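Local coordinates for protein BtGH115A (Bacteroides thetaiotaomicron, PDB 5BY3) that is a family GH115 4-O-methyl-alpha-glucuronidase, a glycoside hydrolase with specificity for decorated arabinogalactans, at residues R708-L713 with P718-Y723; I745-T750 with H755-K760; P698-H703 with Y723-R728; C366-G371 with E734-N739; L678-G683 with V766-V771. One frame throughout, in Å; residues are numbered along the deposited sequence.

Interaction 1 of 5, residues R708-L713 with P718-Y723; sequences RFTVSL and PEVIAY
One face of the F709 ring is taken by I721 and its edge by Y723. I721 CB stands 4.1 Å from the centroid of the F709 ring and 19° off the normal, a CH-pi contact over the face, and I721 O lies above the ring, displaced toward its rim. At the edge Y723 CD1 comes to 3.7 Å from F709 CE1, near the plane of the F709 ring, the two planes oblique. F709 chi1 of 60° sets CG between the backbone N and the carbonyl carbon, which carries the ring across to the facing strand. V711 CG2 continues this apolar row, 3.4 Å from I721 CD1, and I694 and L696 of strand 689-696 touch the F709 side chain. An alanine at F709 is likely to open a gap beneath I721 and take away one apolar neighbour of the Y723 ring. On the opposite face of the sheet, with R708 and V720, T710 CB packs 3.4 Å from P718 CB, and R708 sends its guanidinium to a salt bridge with D763. Four backbone bonds hold the register: F709 N to I721 O and I721 N to F709 O, each 2.8 Å, then V711 N to E719 O and E719 N to V711 O, each 2.9 Å. Non-hydrogen-bonded pairs R708-A722 and T710-V720 alternate with these, as in an antiparallel beta hairpin, at the margin of a four-stranded sheet.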
# COMPACT_ATOMS: atom_id res chain seq x y z
N ARG A 708 12.49 11.93 -20.41
CA ARG A 708 13.54 12.94 -20.54
C ARG A 708 13.11 14.42 -20.55
O ARG A 708 11.93 14.74 -20.69
CB ARG A 708 14.48 12.60 -21.71
CG ARG A 708 13.84 12.59 -23.07
CD ARG A 708 14.27 11.38 -23.87
NE ARG A 708 13.07 10.90 -24.53
CZ ARG A 708 12.77 11.06 -25.81
NH1 ARG A 708 13.62 11.65 -26.64
NH2 ARG A 708 11.61 10.57 -26.25
N PHE A 709 14.08 15.30 -20.37
CA PHE A 709 13.84 16.74 -20.37
C PHE A 709 14.94 17.46 -21.14
O PHE A 709 15.91 16.84 -21.56
CB PHE A 709 13.68 17.31 -18.93
CG PHE A 709 14.87 17.09 -18.02
CD1 PHE A 709 14.97 15.94 -17.23
CD2 PHE A 709 15.88 18.07 -17.92
CE1 PHE A 709 16.06 15.75 -16.38
CE2 PHE A 709 16.97 17.89 -17.06
CZ PHE A 709 17.06 16.72 -16.28
N THR A 710 14.76 18.76 -21.39
CA THR A 710 15.81 19.55 -22.00
C THR A 710 16.09 20.70 -21.07
O THR A 710 15.15 21.25 -20.48
CB THR A 710 15.45 20.09 -23.41
OG1 THR A 710 14.57 21.22 -23.30
CG2 THR A 710 14.84 19.00 -24.30
N VAL A 711 17.37 21.02 -20.93
CA VAL A 711 17.83 22.22 -20.22
C VAL A 711 18.39 23.25 -21.21
O VAL A 711 19.17 22.89 -22.12
CB VAL A 711 18.93 21.88 -19.21
CG1 VAL A 711 18.49 22.20 -17.80
CG2 VAL A 711 19.33 20.42 -19.35
N SER A 712 18.00 24.51 -21.06
CA SER A 712 18.55 25.57 -21.91
C SER A 712 18.78 26.85 -21.14
O SER A 712 17.83 27.46 -20.63
CB SER A 712 17.68 25.81 -23.16
OG SER A 712 18.26 26.80 -24.01
N LEU A 713 20.06 27.20 -21.04
CA LEU A 713 20.50 28.47 -20.47
C LEU A 713 20.58 29.55 -21.57
O LEU A 713 21.43 29.50 -22.47
CB LEU A 713 21.86 28.32 -19.77
CG LEU A 713 22.37 29.63 -19.14
CD1 LEU A 713 22.19 29.67 -17.63
CD2 LEU A 713 23.83 29.88 -19.51
N PRO A 718 18.56 23.42 -26.59
CA PRO A 718 18.28 22.52 -25.49
C PRO A 718 19.29 21.36 -25.42
O PRO A 718 19.55 20.73 -26.44
CB PRO A 718 16.87 21.99 -25.83
CG PRO A 718 16.69 22.25 -27.29
CD PRO A 718 17.39 23.55 -27.48
N GLU A 719 19.87 21.13 -24.25
CA GLU A 719 20.57 19.88 -23.97
C GLU A 719 19.56 18.82 -23.49
O GLU A 719 18.76 19.09 -22.60
CB GLU A 719 21.69 20.11 -22.95
CG GLU A 719 22.92 19.21 -23.13
CD GLU A 719 24.24 19.97 -22.98
OE1 GLU A 719 24.46 20.99 -23.69
OE2 GLU A 719 25.08 19.54 -22.15
N VAL A 720 19.60 17.63 -24.10
CA VAL A 720 18.62 16.55 -23.90
C VAL A 720 19.09 15.54 -22.83
O VAL A 720 20.14 14.92 -22.99
CB VAL A 720 18.36 15.81 -25.22
CG1 VAL A 720 17.48 14.58 -25.00
CG2 VAL A 720 17.67 16.72 -26.22
N ILE A 721 18.31 15.38 -21.76
CA ILE A 721 18.72 14.62 -20.58
C ILE A 721 17.65 13.60 -20.14
O ILE A 721 16.55 14.00 -19.81
CB ILE A 721 19.08 15.53 -19.39
CG1 ILE A 721 20.25 16.46 -19.75
CG2 ILE A 721 19.44 14.67 -18.19
CD1 ILE A 721 20.67 17.40 -18.63
N ALA A 722 18.03 12.32 -20.14
CA ALA A 722 17.20 11.18 -19.78
C ALA A 722 17.46 10.74 -18.33
O ALA A 722 18.60 10.84 -17.84
CB ALA A 722 17.53 10.03 -20.72
N TYR A 723 16.44 10.22 -17.64
CA TYR A 723 16.61 9.81 -16.24
C TYR A 723 15.79 8.61 -15.85
O TYR A 723 15.73 8.26 -14.67
CB TYR A 723 16.35 10.98 -15.24
CG TYR A 723 14.92 11.45 -15.20
CD1 TYR A 723 14.45 12.38 -16.14
CD2 TYR A 723 14.03 10.96 -14.24
CE1 TYR A 723 13.12 12.79 -16.13
CE2 TYR A 723 12.69 11.36 -14.22
CZ TYR A 723 12.25 12.29 -15.16
OH TYR A 723 10.95 12.69 -15.13

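Interaction 2 of 5, residues I745-T750 with H755-K760; sequences IVLPVT and HQLVIK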
# COMPACT_ATOMS: atom_id res chain seq x y z
N ILE A 745 24.22 19.03 -14.44
CA ILE A 745 24.77 19.50 -15.71
C ILE A 745 25.61 20.76 -15.49
O ILE A 745 25.28 21.63 -14.68
CB ILE A 745 23.68 19.67 -16.81
CG1 ILE A 745 24.33 19.79 -18.18
CG2 ILE A 745 22.77 20.85 -16.53
CD1 ILE A 745 23.41 19.35 -19.31
N VAL A 746 26.72 20.82 -16.22
CA VAL A 746 27.57 22.00 -16.25
C VAL A 746 27.33 22.74 -17.58
O VAL A 746 27.36 22.12 -18.68
CB VAL A 746 29.05 21.65 -15.95
CG1 VAL A 746 30.02 22.71 -16.47
CG2 VAL A 746 29.24 21.42 -14.45
N LEU A 747 27.04 24.03 -17.47
CA LEU A 747 26.81 24.90 -18.63
C LEU A 747 27.68 26.15 -18.58
O LEU A 747 27.97 26.66 -17.49
CB LEU A 747 25.34 25.28 -18.77
CG LEU A 747 24.21 24.23 -18.83
CD1 LEU A 747 22.86 24.92 -18.56
CD2 LEU A 747 24.19 23.43 -20.12
N PRO A 748 28.10 26.65 -19.76
CA PRO A 748 28.79 27.94 -19.79
C PRO A 748 27.80 29.10 -19.69
O PRO A 748 26.79 29.08 -20.38
CB PRO A 748 29.45 27.95 -21.17
CG PRO A 748 28.61 27.04 -22.02
CD PRO A 748 28.05 26.00 -21.10
N VAL A 749 28.08 30.07 -18.81
CA VAL A 749 27.39 31.38 -18.88
C VAL A 749 27.95 32.19 -20.06
O VAL A 749 29.02 31.87 -20.59
CB VAL A 749 27.50 32.21 -17.56
CG1 VAL A 749 27.14 31.36 -16.35
CG2 VAL A 749 28.87 32.88 -17.39
N THR A 750 27.24 33.23 -20.49
CA THR A 750 27.89 34.26 -21.30
C THR A 750 28.51 35.32 -20.38
O THR A 750 29.61 35.81 -20.66
CB THR A 750 26.96 34.89 -22.36
OG1 THR A 750 25.65 35.05 -21.81
CG2 THR A 750 26.89 34.02 -23.61
N HIS A 755 19.91 36.01 -16.49
CA HIS A 755 19.77 34.71 -17.19
C HIS A 755 18.45 34.03 -16.93
O HIS A 755 17.84 34.20 -15.87
CB HIS A 755 20.87 33.71 -16.80
CG HIS A 755 22.23 34.30 -16.69
ND1 HIS A 755 23.07 34.42 -17.78
CD2 HIS A 755 22.89 34.82 -15.64
CE1 HIS A 755 24.20 34.99 -17.39
NE2 HIS A 755 24.12 35.24 -16.10
N GLN A 756 18.06 33.20 -17.90
CA GLN A 756 16.94 32.29 -17.77
C GLN A 756 17.30 30.83 -18.09
O GLN A 756 17.99 30.56 -19.08
CB GLN A 756 15.79 32.77 -18.66
CG GLN A 756 15.00 33.92 -18.07
CD GLN A 756 14.11 34.58 -19.08
OE1 GLN A 756 13.48 33.92 -19.93
NE2 GLN A 756 14.03 35.90 -19.01
N LEU A 757 16.82 29.90 -17.25
CA LEU A 757 17.02 28.47 -17.43
C LEU A 757 15.68 27.83 -17.76
O LEU A 757 14.76 27.88 -16.94
CB LEU A 757 17.58 27.83 -16.15
CG LEU A 757 17.98 26.34 -16.27
CD1 LEU A 757 19.38 26.18 -16.86
CD2 LEU A 757 17.89 25.65 -14.92
N VAL A 758 15.58 27.24 -18.94
CA VAL A 758 14.34 26.60 -19.36
C VAL A 758 14.44 25.06 -19.31
O VAL A 758 15.27 24.45 -20.01
CB VAL A 758 13.87 27.15 -20.73
CG1 VAL A 758 12.73 26.33 -21.34
CG2 VAL A 758 13.44 28.61 -20.58
N ILE A 759 13.62 24.47 -18.44
CA ILE A 759 13.40 23.00 -18.33
C ILE A 759 12.11 22.57 -19.05
O ILE A 759 11.00 22.92 -18.63
CB ILE A 759 13.39 22.52 -16.84
CG1 ILE A 759 14.75 22.78 -16.18
CG2 ILE A 759 13.05 21.05 -16.73
CD1 ILE A 759 14.71 23.11 -14.71
N LYS A 760 12.26 21.83 -20.15
CA LYS A 760 11.12 21.37 -20.94
C LYS A 760 10.91 19.85 -20.84
O LYS A 760 11.87 19.09 -20.96
CB LYS A 760 11.31 21.79 -22.40
CG LYS A 760 10.10 21.54 -23.28
CD LYS A 760 10.30 22.07 -24.69
CE LYS A 760 9.26 21.46 -25.61
NZ LYS A 760 9.05 22.27 -26.84
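L747 and L757 make the closest approach between 745-750 and 755-760, CD1 of L747 lying 4.1 Å from CD1 of L757. Their side chains cross at about a right angle. L757 has CG opposite its backbone N (chi1 -173°), beside the carbonyl carbon, and its methyl end comes nearer to L747 than its first bond would suggest. Both leucines are buried, and strand 689-696 touches both, V690 at L747 and V692 at L757; L713 also packs on L747. H755 is likewise buried, but the residues it faces lie on the outer side: V749, whose CB is 4.3 Å from H755 CE1 and oblique to the imidazole, is partly exposed, and T750 beyond it is exposed. The imidazole is held from elsewhere: H755 ND1 is hydrogen-bonded to OD2 of D714, and the ring meets that of F682. No hydrogen bond joins the two segments, and L747 CA and L757 CA are 10.5 Å apart, a separation spanned by side chains and not by backbone pairing. Strand 741-748 pairs with 689-696, whereas 755-761 lies between 677-682 and 708-713, so the leucines meet across the interior of two packed antiparallel sheets, a beta-sandwich arrangement in the C-terminal domain.

Interaction 3 of 5, residues P698-H703 with Y723-R728; sequences PNHPVH and YETKGR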
# COMPACT_ATOMS: atom_id res chain seq x y z
N PRO A 698 11.81 9.87 -8.89
CA PRO A 698 12.39 8.74 -9.62
C PRO A 698 11.31 7.75 -10.12
O PRO A 698 11.47 6.52 -10.02
CB PRO A 698 13.29 8.08 -8.58
CG PRO A 698 12.54 8.29 -7.28
CD PRO A 698 11.78 9.60 -7.43
N ASN A 699 10.22 8.25 -10.71
CA ASN A 699 9.22 7.34 -11.24
C ASN A 699 9.69 6.72 -12.60
O ASN A 699 10.80 7.05 -13.10
CB ASN A 699 7.85 8.00 -11.30
CG ASN A 699 7.79 9.07 -12.35
OD1 ASN A 699 7.51 8.78 -13.50
ND2 ASN A 699 8.06 10.30 -11.97
N HIS A 700 8.86 5.83 -13.15
CA HIS A 700 9.20 5.07 -14.36
C HIS A 700 8.35 5.57 -15.54
O HIS A 700 7.22 6.07 -15.32
CB HIS A 700 8.96 3.56 -14.12
CG HIS A 700 9.83 2.96 -13.05
ND1 HIS A 700 11.17 2.72 -13.22
CD2 HIS A 700 9.52 2.50 -11.81
CE1 HIS A 700 11.67 2.17 -12.13
NE2 HIS A 700 10.69 2.04 -11.25
N PRO A 701 8.84 5.41 -16.80
CA PRO A 701 8.11 5.92 -18.00
C PRO A 701 6.63 5.53 -18.05
O PRO A 701 6.27 4.41 -17.67
CB PRO A 701 8.86 5.28 -19.19
CG PRO A 701 10.23 4.99 -18.65
CD PRO A 701 10.05 4.64 -17.19
N VAL A 702 5.77 6.45 -18.48
CA VAL A 702 4.33 6.14 -18.53
C VAL A 702 3.95 5.51 -19.86
O VAL A 702 3.05 4.67 -19.93
CB VAL A 702 3.44 7.36 -18.26
CG1 VAL A 702 1.97 6.94 -18.14
CG2 VAL A 702 3.92 8.09 -17.00
N HIS A 703 4.62 5.95 -20.92
CA HIS A 703 4.51 5.33 -22.24
C HIS A 703 5.84 5.41 -22.94
O HIS A 703 6.49 6.48 -23.02
CB HIS A 703 3.45 6.00 -23.11
CG HIS A 703 2.06 5.82 -22.59
ND1 HIS A 703 1.26 6.89 -22.24
CD2 HIS A 703 1.35 4.70 -22.33
CE1 HIS A 703 0.10 6.43 -21.81
NE2 HIS A 703 0.13 5.11 -21.84
N TYR A 723 16.44 10.22 -17.64
CA TYR A 723 16.61 9.81 -16.24
C TYR A 723 15.79 8.61 -15.85
O TYR A 723 15.73 8.26 -14.67
CB TYR A 723 16.35 10.98 -15.24
CG TYR A 723 14.92 11.45 -15.20
CD1 TYR A 723 14.45 12.38 -16.14
CD2 TYR A 723 14.03 10.96 -14.24
CE1 TYR A 723 13.12 12.79 -16.13
CE2 TYR A 723 12.69 11.36 -14.22
CZ TYR A 723 12.25 12.29 -15.16
OH TYR A 723 10.95 12.69 -15.13
N GLU A 724 15.17 7.95 -16.84
CA GLU A 724 14.55 6.65 -16.61
C GLU A 724 15.72 5.71 -16.25
O GLU A 724 16.85 6.00 -16.61
CB GLU A 724 13.73 6.15 -17.83
CG GLU A 724 14.48 5.41 -18.95
CD GLU A 724 15.52 6.24 -19.73
OE1 GLU A 724 15.52 7.48 -19.65
OE2 GLU A 724 16.36 5.64 -20.45
N THR A 725 15.43 4.68 -15.46
CA THR A 725 16.37 3.61 -15.18
C THR A 725 15.79 2.31 -15.74
O THR A 725 14.55 2.23 -16.05
CB THR A 725 16.59 3.42 -13.65
OG1 THR A 725 15.34 3.13 -13.04
CG2 THR A 725 17.17 4.61 -13.00
N LYS A 726 16.66 1.29 -15.81
CA LYS A 726 16.32 -0.04 -16.34
C LYS A 726 16.68 -1.08 -15.31
O LYS A 726 17.77 -1.02 -14.73
CB LYS A 726 17.10 -0.35 -17.65
CG LYS A 726 16.88 0.58 -18.85
CD LYS A 726 15.46 0.51 -19.41
CE LYS A 726 15.22 1.57 -20.48
NZ LYS A 726 13.83 2.09 -20.38
N GLY A 727 15.78 -2.03 -15.08
CA GLY A 727 15.99 -3.04 -14.08
C GLY A 727 16.38 -2.47 -12.71
O GLY A 727 15.99 -1.34 -12.32
N ARG A 728 17.11 -3.28 -11.97
CA ARG A 728 17.56 -2.90 -10.64
C ARG A 728 19.06 -2.58 -10.65
O ARG A 728 19.86 -3.27 -10.02
CB ARG A 728 17.21 -4.01 -9.66
CG ARG A 728 15.82 -4.62 -9.87
CD ARG A 728 15.13 -5.11 -8.61
NE ARG A 728 15.82 -6.25 -7.97
CZ ARG A 728 15.70 -7.51 -8.35
NH1 ARG A 728 14.94 -7.84 -9.39
NH2 ARG A 728 16.35 -8.46 -7.72
O HOH W 1 14.34 5.07 -11.10
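Apolar contact is made where P701 meets E724: CG of the P701 ring lies 3.8 Å from CB of E724, the two side chains crossing at about a right angle. The glutamate touches with its first carbon alone. With chi1 at 85° and a bend at chi2 its carboxylate turns away from the proline, and OE2 makes a salt bridge with K706. Edge contact comes next, T725 OG1 lying close to the plane of the H700 imidazole, 3.9 Å from H700 CE1; H700 ND1 is 4.2 Å from that oxygen, and no hydrogen bond forms between them. Both segments are loops of the C-terminal domain, one following strand 689-696 and the other leading from strand 719-722 into helix 730-738, and they run at the border with the TIM-barrel family region. Across that border the NE2 end of H700 reaches the loop at D368. Water supplies the polar link between the loops: one molecule sits 2.9 Å from T725 OG1 and gives a weak bond of 3.4 Å to P698 O.

Interaction 4 of 5, residues C366-G371 with E734-N739; sequences CDDNYG and ENVLRN
D368 OD2, which touches V736 CG1 at 3.5 Å, is gripped by two donors from the C-terminal domain, W732 NE1 and H700 NE2. Its partner oxygen OD1 serves the loop itself, accepting Y370 N at 3.0 Å with the N-H tilted about 45° out of the carboxylate plane, an Asx turn, and also Y372 N. With both oxygens engaged, the carboxylate is probably held against rotation. Against this polar end lies the apolar core of the contact. V736 CG2 sits 4.0 Å from the centroid of the Y370 ring and 10° off its normal, a CH-pi contact over the middle of the face. Y370 CG approaches V736 CB at 3.8 Å; with CG anti to the carbonyl carbon (chi1 -59°), the ring is presented broadside to V736. The phenol OH is tied to H401 O. A serine in place of Y370 would probably leave V736 facing a gap and H401 O without its phenol partner. A water bridges the two segments, donating to Y370 O at 2.7 Å and to N739 OD1 at 2.6 Å, just past the helix end. Strand 362-366 belongs to the eight-stranded parallel sheet, so the contact docks helix 730-738 of the C-terminal domain against the loop that follows this strand, at the C-terminal end of a strand in a TIM barrel.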
# COMPACT_ATOMS: atom_id res chain seq x y z
N CYS A 366 3.28 -4.44 -11.93
CA CYS A 366 3.93 -4.39 -10.64
C CYS A 366 4.68 -3.09 -10.41
O CYS A 366 5.19 -2.51 -11.36
CB CYS A 366 4.90 -5.56 -10.54
SG CYS A 366 3.96 -7.07 -10.42
N ASP A 367 4.72 -2.64 -9.16
CA ASP A 367 5.59 -1.51 -8.81
C ASP A 367 7.00 -2.08 -8.60
O ASP A 367 7.15 -3.28 -8.66
CB ASP A 367 5.06 -0.77 -7.58
CG ASP A 367 5.35 -1.50 -6.25
OD1 ASP A 367 5.95 -2.62 -6.20
OD2 ASP A 367 4.99 -0.92 -5.22
N ASP A 368 8.01 -1.24 -8.34
CA ASP A 368 9.40 -1.68 -8.24
C ASP A 368 9.77 -1.97 -6.78
O ASP A 368 10.93 -1.90 -6.39
CB ASP A 368 10.31 -0.61 -8.85
CG ASP A 368 10.26 0.75 -8.08
OD1 ASP A 368 9.43 0.95 -7.16
OD2 ASP A 368 11.10 1.62 -8.40
N ASN A 369 8.75 -2.25 -5.98
CA ASN A 369 8.86 -2.54 -4.57
C ASN A 369 9.00 -1.30 -3.70
O ASN A 369 8.92 -1.41 -2.47
CB ASN A 369 10.00 -3.55 -4.27
CG ASN A 369 10.02 -4.73 -5.24
OD1 ASN A 369 11.05 -5.00 -5.89
ND2 ASN A 369 8.91 -5.44 -5.34
N TYR A 370 9.22 -0.14 -4.32
CA TYR A 370 9.30 1.12 -3.59
C TYR A 370 8.22 2.09 -4.03
O TYR A 370 8.36 3.32 -3.89
CB TYR A 370 10.72 1.67 -3.62
CG TYR A 370 11.76 0.71 -3.02
CD1 TYR A 370 12.13 -0.47 -3.68
CD2 TYR A 370 12.36 0.97 -1.77
CE1 TYR A 370 13.05 -1.35 -3.11
CE2 TYR A 370 13.30 0.09 -1.19
CZ TYR A 370 13.63 -1.06 -1.86
OH TYR A 370 14.53 -1.92 -1.31
N GLY A 371 7.10 1.54 -4.51
CA GLY A 371 5.90 2.33 -4.81
C GLY A 371 5.92 3.11 -6.12
O GLY A 371 5.12 4.04 -6.33
N GLU A 734 20.09 3.81 -5.83
CA GLU A 734 20.26 5.16 -5.36
C GLU A 734 18.92 5.89 -5.39
O GLU A 734 18.54 6.51 -4.40
CB GLU A 734 21.28 5.88 -6.25
CG GLU A 734 22.66 6.12 -5.66
CD GLU A 734 23.10 5.04 -4.69
OE1 GLU A 734 23.37 3.92 -5.16
OE2 GLU A 734 23.18 5.30 -3.47
N ASN A 735 18.23 5.80 -6.53
CA ASN A 735 16.99 6.53 -6.76
C ASN A 735 15.99 6.20 -5.64
O ASN A 735 15.52 7.09 -4.99
CB ASN A 735 16.38 6.19 -8.14
CG ASN A 735 17.00 7.00 -9.31
OD1 ASN A 735 17.98 7.77 -9.16
ND2 ASN A 735 16.40 6.82 -10.50
N VAL A 736 15.67 4.94 -5.41
CA VAL A 736 14.56 4.58 -4.52
C VAL A 736 14.86 4.76 -3.01
O VAL A 736 13.95 4.93 -2.23
CB VAL A 736 14.07 3.15 -4.79
CG1 VAL A 736 13.48 3.05 -6.19
CG2 VAL A 736 15.19 2.12 -4.59
N LEU A 737 16.14 4.73 -2.62
CA LEU A 737 16.53 4.99 -1.25
C LEU A 737 16.27 6.46 -0.84
O LEU A 737 15.89 6.72 0.31
CB LEU A 737 18.02 4.66 -1.03
CG LEU A 737 18.46 3.19 -0.83
CD1 LEU A 737 19.99 3.00 -0.81
CD2 LEU A 737 17.86 2.51 0.39
N ARG A 738 16.50 7.39 -1.76
CA ARG A 738 16.43 8.83 -1.50
C ARG A 738 15.17 9.47 -2.10
O ARG A 738 14.92 10.66 -1.91
CB ARG A 738 17.70 9.54 -2.01
CG ARG A 738 17.79 9.59 -3.51
CD ARG A 738 19.16 9.95 -4.01
NE ARG A 738 19.12 9.70 -5.42
CZ ARG A 738 20.18 9.45 -6.20
NH1 ARG A 738 21.42 9.44 -5.71
NH2 ARG A 738 19.96 9.20 -7.49
N ASN A 739 14.39 8.66 -2.81
CA ASN A 739 13.24 9.10 -3.60
C ASN A 739 13.54 10.36 -4.46
O ASN A 739 12.70 11.25 -4.58
CB ASN A 739 12.02 9.31 -2.70
CG ASN A 739 11.46 8.00 -2.22
OD1 ASN A 739 10.95 7.17 -3.00
ND2 ASN A 739 11.59 7.78 -0.92
O HOH W 2 9.58 5.08 -2.32

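Interaction 5 of 5, residues L678-G683 with V766-V771; sequences LTFSFG and VILDQV
L768 places CG opposite its backbone N (chi1 -177°) and F680 places CG opposite its carbonyl carbon (chi1 -63°), which brings the two side chains at each other from opposite directions. They meet at F680 CZ and L768 CD2, 4.0 Å apart, with the methyl oblique to the ring. The same methyl is shared: L768 CD2 is also 4.0 Å from L678 CD2, the two leucines crossing at a slant. V771 adds a looser touch, its CG2 standing 4.4 Å from F680 CZ. All four residues are buried, and no hydrogen bond crosses between the segments. The strand axes run nearly parallel, at 15°, but 11.2 Å apart, a spacing filled by side chains and too wide for neighbouring, hydrogen-bonded strands. Elsewhere the F680 ring stacks on W647, I672 touches both L678 and L768, and I694 packs on L768. D769 and Q770 both face R695 in a classic beta bulge, which lets L768 and V771, three positions apart, point to the same interior. The evidence for two layers is that strand 677-682 belongs to a four-stranded antiparallel sheet and 766-772 to the other antiparallel sheet; their facing apolar side chains form the kind of core found inside a beta sandwich.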
# COMPACT_ATOMS: atom_id res chain seq x y z
N LEU A 678 9.03 24.87 -17.83
CA LEU A 678 9.26 25.85 -16.79
C LEU A 678 10.51 26.69 -17.07
O LEU A 678 11.49 26.22 -17.67
CB LEU A 678 9.38 25.14 -15.44
CG LEU A 678 8.13 24.98 -14.58
CD1 LEU A 678 6.82 24.85 -15.38
CD2 LEU A 678 8.34 23.85 -13.59
N THR A 679 10.47 27.94 -16.61
CA THR A 679 11.45 28.95 -16.94
C THR A 679 11.88 29.58 -15.60
O THR A 679 11.04 30.13 -14.87
CB THR A 679 10.81 29.97 -17.93
OG1 THR A 679 10.41 29.30 -19.15
CG2 THR A 679 11.74 31.16 -18.27
N PHE A 680 13.15 29.44 -15.24
CA PHE A 680 13.68 29.99 -13.97
C PHE A 680 14.67 31.10 -14.26
O PHE A 680 15.44 31.01 -15.22
CB PHE A 680 14.39 28.93 -13.13
CG PHE A 680 13.50 27.82 -12.69
CD1 PHE A 680 13.27 26.73 -13.52
CD2 PHE A 680 12.86 27.88 -11.47
CE1 PHE A 680 12.42 25.71 -13.13
CE2 PHE A 680 12.02 26.86 -11.07
CZ PHE A 680 11.80 25.78 -11.90
N SER A 681 14.67 32.13 -13.43
CA SER A 681 15.54 33.28 -13.67
C SER A 681 16.39 33.67 -12.47
O SER A 681 16.00 33.51 -11.29
CB SER A 681 14.74 34.47 -14.23
OG SER A 681 13.88 34.99 -13.23
N PHE A 682 17.56 34.21 -12.80
CA PHE A 682 18.54 34.54 -11.79
C PHE A 682 19.51 35.58 -12.33
O PHE A 682 19.64 35.76 -13.56
CB PHE A 682 19.28 33.27 -11.31
CG PHE A 682 20.04 32.55 -12.40
CD1 PHE A 682 19.37 31.73 -13.31
CD2 PHE A 682 21.41 32.68 -12.51
CE1 PHE A 682 20.06 31.07 -14.33
CE2 PHE A 682 22.11 32.02 -13.52
CZ PHE A 682 21.43 31.21 -14.42
N GLY A 683 20.19 36.22 -11.39
CA GLY A 683 20.96 37.41 -11.66
C GLY A 683 22.41 37.17 -11.99
O GLY A 683 22.80 36.18 -12.63
N VAL A 766 6.70 13.37 -16.07
CA VAL A 766 7.94 14.05 -15.63
C VAL A 766 7.59 14.91 -14.45
O VAL A 766 6.75 15.83 -14.57
CB VAL A 766 8.48 14.98 -16.73
CG1 VAL A 766 9.62 15.86 -16.23
CG2 VAL A 766 8.91 14.17 -17.95
N ILE A 767 8.20 14.63 -13.30
CA ILE A 767 7.78 15.38 -12.13
C ILE A 767 8.99 15.99 -11.49
O ILE A 767 9.86 15.27 -10.99
CB ILE A 767 6.98 14.51 -11.14
CG1 ILE A 767 5.67 14.09 -11.76
CG2 ILE A 767 6.68 15.27 -9.86
CD1 ILE A 767 5.35 12.63 -11.49
N LEU A 768 9.03 17.33 -11.53
CA LEU A 768 10.12 18.11 -10.96
C LEU A 768 9.93 18.28 -9.46
O LEU A 768 8.83 18.54 -9.00
CB LEU A 768 10.24 19.47 -11.67
CG LEU A 768 11.40 20.38 -11.19
CD1 LEU A 768 12.79 19.87 -11.58
CD2 LEU A 768 11.21 21.82 -11.66
N ASP A 769 11.03 18.14 -8.73
CA ASP A 769 11.07 18.30 -7.27
C ASP A 769 11.89 19.52 -6.90
O ASP A 769 11.35 20.44 -6.33
CB ASP A 769 11.64 17.04 -6.58
CG ASP A 769 11.16 16.89 -5.15
OD1 ASP A 769 10.17 17.55 -4.83
OD2 ASP A 769 11.72 16.09 -4.34
N GLN A 770 13.18 19.53 -7.21
CA GLN A 770 14.05 20.66 -6.85
C GLN A 770 14.98 21.03 -7.99
O GLN A 770 15.21 20.24 -8.90
CB GLN A 770 14.88 20.34 -5.63
CG GLN A 770 14.03 20.08 -4.39
CD GLN A 770 14.83 19.56 -3.21
OE1 GLN A 770 15.44 18.49 -3.27
NE2 GLN A 770 14.83 20.31 -2.13
N VAL A 771 15.48 22.26 -7.94
CA VAL A 771 16.55 22.74 -8.80
C VAL A 771 17.51 23.54 -7.91
O VAL A 771 17.06 24.39 -7.12
CB VAL A 771 16.02 23.64 -9.94
CG1 VAL A 771 17.19 24.10 -10.82
CG2 VAL A 771 14.99 22.93 -10.83

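Interactions 1, 2 and 5 share the sandwich of the C-terminal domain, their centres 10 to 12 Å apart. Strand 755-761 connects them: T710 N lies 2.9 Å from K760 O toward interaction 1, and L757 N lies 2.7 Å from F680 O toward interaction 5, both probable hydrogen bonds. Y723 belongs to interactions 1 and 3, and its OH packs 3.3 Å from V766 CA of interaction 5. Interactions 3 and 4 have centres about 10 Å apart; interaction 4 spans the two regions, and H700 of interaction 3 adds a bond to the same loop, NE2 to D368 OD2 at 2.9 Å. The nickel ion, bound at L404 and D436, is about 14 Å from the Y370 side chain of interaction 4.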